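Local coordinates for protein hydrolase (Burkholderia cenocepacia, PDB 4QKU) that probably hydrolyses fumarylacetoacetate to fumarate and acetoacetate, the final step of phenylalanine and tyrosine degradation, with the help of a metal ion, at residues 16-20 against 21-25; 26-29 against 30-33; 109-113 against 114-118. All blocks are in the same frame, centred on the assembly; numbering follows the deposited sequence.

Contact 1: residues 16-20 against 21-25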
loop_
_atom_site.group_PDB
_atom_site.type_symbol
_atom_site.label_atom_id
_atom_site.label_comp_id
_atom_site.label_asym_id
_atom_site.label_seq_id
_atom_site.Cartn_x
_atom_site.Cartn_y
_atom_site.Cartn_z
ATOM N N ARG B 16 -28.061 12.814 16.353
ATOM C CA ARG B 16 -27.662 12.803 17.753
ATOM C C ARG B 16 -28.710 12.139 18.649
ATOM O O ARG B 16 -28.376 11.666 19.745
ATOM C CB ARG B 16 -27.300 14.208 18.231
ATOM C CG ARG B 16 -26.014 14.703 17.604
ATOM C CD ARG B 16 -25.726 16.127 18.011
ATOM N NE ARG B 16 -24.385 16.575 17.633
ATOM C CZ ARG B 16 -23.260 16.294 18.297
ATOM N NH1 ARG B 16 -23.272 15.539 19.396
ATOM N NH2 ARG B 16 -22.095 16.763 17.849
ATOM N N ALA B 17 -29.952 12.062 18.168
ATOM C CA ALA B 17 -31.031 11.316 18.848
ATOM C C ALA B 17 -30.768 9.792 18.882
ATOM O O ALA B 17 -31.207 9.095 19.807
ATOM C CB ALA B 17 -32.364 11.607 18.176
ATOM N N THR B 18 -30.036 9.299 17.887
ATOM C CA THR B 18 -29.654 7.902 17.824
ATOM C C THR B 18 -28.602 7.537 18.872
ATOM O O THR B 18 -28.291 6.362 19.021
ATOM C CB THR B 18 -29.054 7.529 16.447
ATOM O OG1 THR B 18 -27.796 8.206 16.267
ATOM C CG2 THR B 18 -30.007 7.877 15.303
ATOM N N LEU B 19 -28.030 8.519 19.573
ATOM C CA LEU B 19 -27.064 8.228 20.648
ATOM C C LEU B 19 -27.736 8.119 22.018
ATOM O O LEU B 19 -27.061 7.875 23.010
ATOM C CB LEU B 19 -25.960 9.297 20.720
ATOM C CG LEU B 19 -25.270 9.696 19.417
ATOM C CD1 LEU B 19 -24.493 11.004 19.561
ATOM C CD2 LEU B 19 -24.369 8.578 18.942
ATOM N N ASP B 20 -29.047 8.343 22.065
ATOM C CA ASP B 20 -29.829 8.319 23.305
ATOM C C ASP B 20 -29.693 6.990 24.053
ATOM O O ASP B 20 -30.098 5.951 23.544
ATOM C CB ASP B 20 -31.294 8.574 22.974
ATOM C CG ASP B 20 -32.170 8.699 24.201
ATOM O OD1 ASP B 20 -31.642 8.752 25.338
ATOM O OD2 ASP B 20 -33.406 8.762 24.031
ATOM N N PRO B 21 -29.125 7.022 25.272
ATOM C CA PRO B 21 -28.920 5.779 26.039
ATOM C C PRO B 21 -30.198 5.084 26.453
ATOM O O PRO B 21 -30.183 3.897 26.749
ATOM C CB PRO B 21 -28.171 6.258 27.289
ATOM C CG PRO B 21 -27.463 7.497 26.858
ATOM C CD PRO B 21 -28.404 8.160 25.884
ATOM N N ALA B 22 -31.297 5.827 26.466
ATOM C CA ALA B 22 -32.613 5.286 26.815
ATOM C C ALA B 22 -33.227 4.494 25.666
ATOM O O ALA B 22 -34.147 3.725 25.868
ATOM C CB ALA B 22 -33.548 6.413 27.206
ATOM N N ARG B 23 -32.713 4.658 24.460
ATOM C CA ARG B 23 -33.278 3.962 23.327
ATOM C C ARG B 23 -32.995 2.455 23.431
ATOM O O ARG B 23 -31.931 2.020 23.897
ATOM C CB ARG B 23 -32.742 4.563 22.013
ATOM C CG ARG B 23 -33.569 4.189 20.808
ATOM C CD ARG B 23 -33.266 5.072 19.617
ATOM N NE ARG B 23 -33.889 6.389 19.722
ATOM C CZ ARG B 23 -33.927 7.287 18.737
ATOM N NH1 ARG B 23 -33.377 7.036 17.541
ATOM N NH2 ARG B 23 -34.497 8.464 18.936
ATOM N N LYS B 24 -33.968 1.661 22.987
ATOM C CA LYS B 24 -33.885 0.190 23.035
ATOM C C LYS B 24 -34.510 -0.392 21.781
ATOM O O LYS B 24 -35.332 0.266 21.130
ATOM C CB LYS B 24 -34.640 -0.355 24.271
ATOM C CG LYS B 24 -34.152 0.157 25.615
ATOM C CD LYS B 24 -32.756 -0.359 25.946
ATOM C CE LYS B 24 -32.015 0.621 26.832
ATOM N NZ LYS B 24 -30.617 0.198 27.057
ATOM N N SER B 25 -34.172 -1.653 21.494
ATOM C CA SER B 25 -34.720 -2.372 20.353
ATOM C C SER B 25 -35.710 -3.491 20.711
ATOM O O SER B 25 -35.679 -4.058 21.813
ATOM C CB SER B 25 -33.580 -2.953 19.542
ATOM O OG SER B 25 -34.042 -3.407 18.282
#

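Contact 2: residues 26-29 against 30-33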
loop_
_atom_site.group_PDB
_atom_site.type_symbol
_atom_site.label_atom_id
_atom_site.label_comp_id
_atom_site.label_asym_id
_atom_site.label_seq_id
_atom_site.Cartn_x
_atom_site.Cartn_y
_atom_site.Cartn_z
ATOM N N TRP B 26 -36.592 -3.793 19.757
ATOM C CA TRP B 26 -37.460 -4.980 19.845
ATOM C C TRP B 26 -36.669 -6.280 19.493
ATOM O O TRP B 26 -37.158 -7.403 19.702
ATOM C CB TRP B 26 -38.708 -4.844 18.966
ATOM C CG TRP B 26 -38.460 -4.364 17.566
ATOM C CD1 TRP B 26 -38.616 -3.094 17.092
ATOM C CD2 TRP B 26 -38.033 -5.145 16.458
ATOM N NE1 TRP B 26 -38.312 -3.035 15.758
ATOM C CE2 TRP B 26 -37.949 -4.284 15.342
ATOM C CE3 TRP B 26 -37.725 -6.491 16.290
ATOM C CZ2 TRP B 26 -37.571 -4.727 14.089
ATOM C CZ3 TRP B 26 -37.340 -6.929 15.015
ATOM C CH2 TRP B 26 -37.269 -6.051 13.946
ATOM N N ILE B 27 -35.451 -6.115 18.999
ATOM C CA ILE B 27 -34.474 -7.189 19.026
ATOM C C ILE B 27 -33.869 -7.181 20.412
ATOM O O ILE B 27 -32.946 -6.402 20.707
ATOM C CB ILE B 27 -33.410 -7.002 17.929
ATOM C CG1 ILE B 27 -34.092 -7.211 16.584
ATOM C CG2 ILE B 27 -32.266 -7.984 18.085
ATOM C CD1 ILE B 27 -33.338 -6.617 15.438
ATOM N N GLU B 28 -34.396 -8.071 21.249
ATOM C CA GLU B 28 -34.143 -8.054 22.681
ATOM C C GLU B 28 -32.684 -8.289 23.072
ATOM O O GLU B 28 -32.215 -7.757 24.068
ATOM C CB GLU B 28 -35.040 -9.086 23.402
ATOM C CG GLU B 28 -35.115 -8.886 24.923
ATOM C CD GLU B 28 -35.643 -7.506 25.328
ATOM O OE1 GLU B 28 -36.715 -7.067 24.787
ATOM O OE2 GLU B 28 -35.011 -6.861 26.204
ATOM N N THR B 29 -31.960 -9.063 22.284
ATOM C CA THR B 29 -30.554 -9.324 22.607
ATOM C C THR B 29 -29.692 -8.058 22.566
ATOM O O THR B 29 -28.634 -8.005 23.186
ATOM C CB THR B 29 -29.945 -10.390 21.688
ATOM O OG1 THR B 29 -30.144 -10.036 20.310
ATOM C CG2 THR B 29 -30.582 -11.750 21.998
ATOM N N ALA B 30 -30.170 -7.039 21.860
ATOM C CA ALA B 30 -29.482 -5.772 21.781
ATOM C C ALA B 30 -29.493 -5.054 23.101
ATOM O O ALA B 30 -28.580 -4.293 23.409
ATOM C CB ALA B 30 -30.124 -4.892 20.717
ATOM N N ASN B 31 -30.536 -5.284 23.880
ATOM C CA ASN B 31 -30.732 -4.546 25.116
ATOM C C ASN B 31 -30.024 -5.195 26.294
ATOM O O ASN B 31 -30.171 -4.742 27.423
ATOM C CB ASN B 31 -32.223 -4.396 25.377
ATOM C CG ASN B 31 -32.972 -3.910 24.153
ATOM O OD1 ASN B 31 -32.492 -3.055 23.410
ATOM N ND2 ASN B 31 -34.176 -4.414 23.966
ATOM N N ASP B 32 -29.307 -6.287 26.055
ATOM C CA ASP B 32 -28.458 -6.818 27.092
ATOM C C ASP B 32 -27.327 -5.800 27.335
ATOM O O ASP B 32 -26.709 -5.343 26.388
ATOM C CB ASP B 32 -27.902 -8.181 26.707
ATOM C CG ASP B 32 -27.020 -8.791 27.801
ATOM O OD1 ASP B 32 -26.143 -8.091 28.364
ATOM O OD2 ASP B 32 -27.216 -9.990 28.105
ATOM N N PRO B 33 -27.081 -5.433 28.606
ATOM C CA PRO B 33 -26.053 -4.463 28.927
ATOM C C PRO B 33 -24.676 -4.837 28.418
ATOM O O PRO B 33 -23.883 -3.930 28.104
ATOM C CB PRO B 33 -26.049 -4.459 30.456
ATOM C CG PRO B 33 -27.452 -4.781 30.828
ATOM C CD PRO B 33 -27.947 -5.718 29.769
#

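Contact 3: residues 109-113 against 114-118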
loop_
_atom_site.group_PDB
_atom_site.type_symbol
_atom_site.label_atom_id
_atom_site.label_comp_id
_atom_site.label_asym_id
_atom_site.label_seq_id
_atom_site.Cartn_x
_atom_site.Cartn_y
_atom_site.Cartn_z
ATOM N N SER B 109 -32.006 3.163 13.208
ATOM C CA SER B 109 -32.366 3.435 14.599
ATOM C C SER B 109 -33.888 3.557 14.809
ATOM O O SER B 109 -34.417 3.066 15.791
ATOM C CB SER B 109 -31.689 4.691 15.106
ATOM O OG SER B 109 -31.897 4.812 16.493
ATOM N N ALA B 110 -34.571 4.206 13.876
ATOM C CA ALA B 110 -36.013 4.423 13.987
ATOM C C ALA B 110 -36.754 3.126 13.794
ATOM O O ALA B 110 -37.603 2.765 14.561
ATOM C CB ALA B 110 -36.475 5.462 12.975
ATOM N N LEU B 111 -36.373 2.395 12.777
ATOM C CA LEU B 111 -37.036 1.132 12.444
ATOM C C LEU B 111 -36.908 0.048 13.520
ATOM O O LEU B 111 -37.845 -0.724 13.739
ATOM C CB LEU B 111 -36.478 0.606 11.119
ATOM C CG LEU B 111 -37.307 -0.517 10.492
ATOM C CD1 LEU B 111 -38.698 -0.004 10.108
ATOM C CD2 LEU B 111 -36.582 -1.121 9.301
ATOM N N PHE B 112 -35.750 -0.010 14.177
ATOM C CA PHE B 112 -35.477 -1.076 15.127
ATOM C C PHE B 112 -35.689 -0.656 16.545
ATOM O O PHE B 112 -35.458 -1.440 17.451
ATOM C CB PHE B 112 -34.072 -1.643 14.924
ATOM C CG PHE B 112 -33.943 -2.459 13.676
ATOM C CD1 PHE B 112 -34.411 -3.758 13.646
ATOM C CD2 PHE B 112 -33.411 -1.910 12.521
ATOM C CE1 PHE B 112 -34.337 -4.516 12.497
ATOM C CE2 PHE B 112 -33.331 -2.659 11.367
ATOM C CZ PHE B 112 -33.795 -3.975 11.357
ATOM N N SER B 113 -36.168 0.575 16.729
ATOM C CA SER B 113 -36.637 1.049 18.027
ATOM C C SER B 113 -37.861 0.261 18.503
ATOM O O SER B 113 -38.817 0.040 17.742
ATOM C CB SER B 113 -37.009 2.524 17.960
ATOM O OG SER B 113 -35.873 3.324 18.069
ATOM N N ARG B 114 -37.856 -0.079 19.785
ATOM C CA ARG B 114 -38.813 -1.035 20.335
ATOM C C ARG B 114 -40.275 -0.789 19.938
ATOM O O ARG B 114 -41.047 -1.739 19.793
ATOM C CB ARG B 114 -38.701 -1.072 21.853
ATOM C CG ARG B 114 -39.157 -2.387 22.452
ATOM C CD ARG B 114 -39.607 -2.307 23.900
ATOM N NE ARG B 114 -38.505 -2.140 24.840
ATOM C CZ ARG B 114 -37.762 -3.138 25.309
ATOM N NH1 ARG B 114 -37.967 -4.408 24.914
ATOM N NH2 ARG B 114 -36.792 -2.854 26.174
ATOM N N ASP B 115 -40.638 0.488 19.793
ATOM C CA ASP B 115 -42.010 0.900 19.579
ATOM C C ASP B 115 -42.440 1.042 18.121
ATOM O O ASP B 115 -43.614 1.302 17.853
ATOM C CB ASP B 115 -42.257 2.210 20.314
ATOM C CG ASP B 115 -42.157 2.057 21.825
ATOM O OD1 ASP B 115 -42.187 0.906 22.318
ATOM O OD2 ASP B 115 -42.062 3.102 22.516
ATOM N N ASP B 116 -41.514 0.870 17.180
ATOM C CA ASP B 116 -41.855 0.917 15.772
ATOM C C ASP B 116 -42.306 -0.476 15.417
ATOM O O ASP B 116 -41.518 -1.426 15.462
ATOM C CB ASP B 116 -40.643 1.323 14.937
ATOM C CG ASP B 116 -40.994 1.683 13.516
ATOM O OD1 ASP B 116 -42.087 1.296 13.024
ATOM O OD2 ASP B 116 -40.147 2.352 12.870
ATOM N N ALA B 117 -43.584 -0.590 15.069
ATOM C CA ALA B 117 -44.190 -1.869 14.733
ATOM C C ALA B 117 -43.946 -2.324 13.276
ATOM O O ALA B 117 -44.145 -3.487 12.968
ATOM C CB ALA B 117 -45.680 -1.807 14.994
ATOM N N THR B 118 -43.517 -1.411 12.408
ATOM C CA THR B 118 -43.467 -1.639 10.968
ATOM C C THR B 118 -42.789 -2.946 10.576
ATOM O O THR B 118 -43.390 -3.780 9.905
ATOM C CB THR B 118 -42.775 -0.456 10.254
ATOM O OG1 THR B 118 -43.438 0.775 10.607
ATOM C CG2 THR B 118 -42.810 -0.631 8.744
HETATM O O HOH W 1 -40.288 -1.891 13.050
#

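Contact 1: residues 16-20 against 21-25
A type I beta turn from Asp20 to Arg23 ends the 3-10 segment 17-19 and swings the chain into an extended course. Its closing bond runs from Arg23 N to Asp20 O at 3.1 Å. The Asp20 side chain adds a second, nearly straight bond: Asp20 OD1 takes Ala22 N at 3.2 Å, and the donor stands well above the carboxylate plane. With CG anti to its own nitrogen (chi1 -175°), the carboxylate lies beside the carbonyl carbon, over the peptides that follow. This is an Asx turn nested in the beta turn. Pro21 suits the place between the two partners, because its ring holds phi at -65°, close to what the first corner of a type I turn needs, and its nitrogen has no hydrogen left without an acceptor. Ala22 takes the other corner, its small CB 3.5 Å from Asp20 OD1.

Arg23, the last residue of the turn, reaches back towards the 3-10 segment. Its chain starts extended and bends at chi3 (-77°), which brings the guanidinium flat against the backbone: Ala17 O sits over the centre of one face, 3.4 Å from Arg23 CZ. The contact is not a hydrogen bond, since the N-H groups lie in the plane and the carbonyl oxygen above it; the attraction is probably electrostatic. Ala17 O also accepts Asp20 N at 3.2 Å. Thr18 slants across the arginine, its CG2 4.1 Å from Arg23 NH1, while its OG1 bonds to Trp15 O and to Arg105 on helix 98-111. Arg23 NH1 itself finds a hydrogen-bond partner in Ser109 OG on that helix, and Gln40 NE2 reaches both Asp20 O and Arg23 O, tying the turn to the approach of strand 44-49.

Contact 2: residues 26-29 against 30-33
Ile27 opens a short run of 3-10 turns by offering its carbonyl oxygen, Ile27 O, to Ala30 N at 3.1 Å. Beyond the bond, Ala30 CB lies 3.2 Å from Ile27 O, a close approach that probably suits a small residue at this buried position. The branched side chain of Ile27 leads away from the turn and into the interior.

Glu28 repeats the pattern one residue later, Glu28 O accepting Asn31 N at 3.0 Å. Here the side chains meet as well. The glutamate leaves the backbone with CG anti to the nitrogen, then folds at chi2 (59°), so that the carboxylate curls back over the turn instead of extending from it. Glu28 OE2 thereby receives a straight but weak bond from Asn31 ND2 at 3.4 Å, the carboxylate and amide planes turned 72° to each other. Each group has a stronger partner: Glu28 OE1 makes a salt bridge with Arg114, and Asn31 ND2 donates to Ser25 O. Asparagine fits between them because one amide nitrogen can give its two hydrogens to two acceptors.

Thr29 takes the third turn, which is already fading: Asp32 N reaches Thr29 O in a weak bond of 3.4 Å. The threonine hydroxyl is bonded to Asp62 N. At the exit, Asp32 OD1 accepts from Ala34 N.

On the interior side, Ile27 and Ala30 pack on Leu60 of strand 55-60. Before the turns, Trp26 lays its ring against Phe112, touches Leu119 and Arg120 of helix 117-120, and donates through NE1 to Leu111 O at the end of helix 98-111. The 3-10 turns thus rest on strand 55-60 through Ile27 and Ala30, while Trp26 just before them leans on the two helices.

Contact 3: residues 109-113 against 114-118
Asp116 turns its carboxylate back against the last residues of helix 98-111. Chi1 of -167° sets CG anti to the backbone nitrogen, which leaves Asp116 OD2 beside the end of the helix, 3.4 Å from Leu111 CA, and lets OD1 face forward along the chain. OD1 is gripped twice: Thr118 N donates to Asp116 OD1 at 3.1 Å from above the carboxylate plane, and Thr118 OG1 at 2.8 Å onto the syn lone pair. The threonine can give both because OG1 lies beside its own nitrogen (chi1 -55°), so that N-H and O-H converge on one oxygen. Asp116 OD2, by contrast, stands 3.1 Å from Ala110 O; as both are acceptors, the closeness is probably unfavourable, which the pair of bonds at OD1 may repay.

Ser113 OG reaches back to Ser109 O at 2.7 Å, supplying a donor to the helix's final turn. Leu111 extends CD1 across Thr118, 4.1 Å from Thr118 CB. A water donates to both Leu111 O and Asp116 O, linking the last turn of helix 98-111 to the N-cap residue.

Between them runs a type I beta turn, closed by Asp116 N on Ser113 O at 2.9 Å. An aspartate N-cap accepting from the second residue beyond it is a common way to begin a helix, here the short, weakly bonded helix 117-120.

Overall arrangement
The three contacts follow one another along the chain, 16-25, then 26-33, then, after the first strands of the antiparallel sheet, 109-118. Their centres lie only 11 to 13 Å apart, on the same side of the chain's centre. Contacts 1 and 2 form one continuous lead-in to strand 44-49, which passes the end of helix 98-111, where contact 3 turns into helix 117-120. Ser25 marks the junction of all three: its OG bonds to Phe112 O and Ile27 N, and its O to Asn31 ND2. A backbone bond between Lys24 and Arg114 adds to the join. Together they knit the start of the modelled chain onto the N-terminal region, away from the sodium ion and the predicted substrate site.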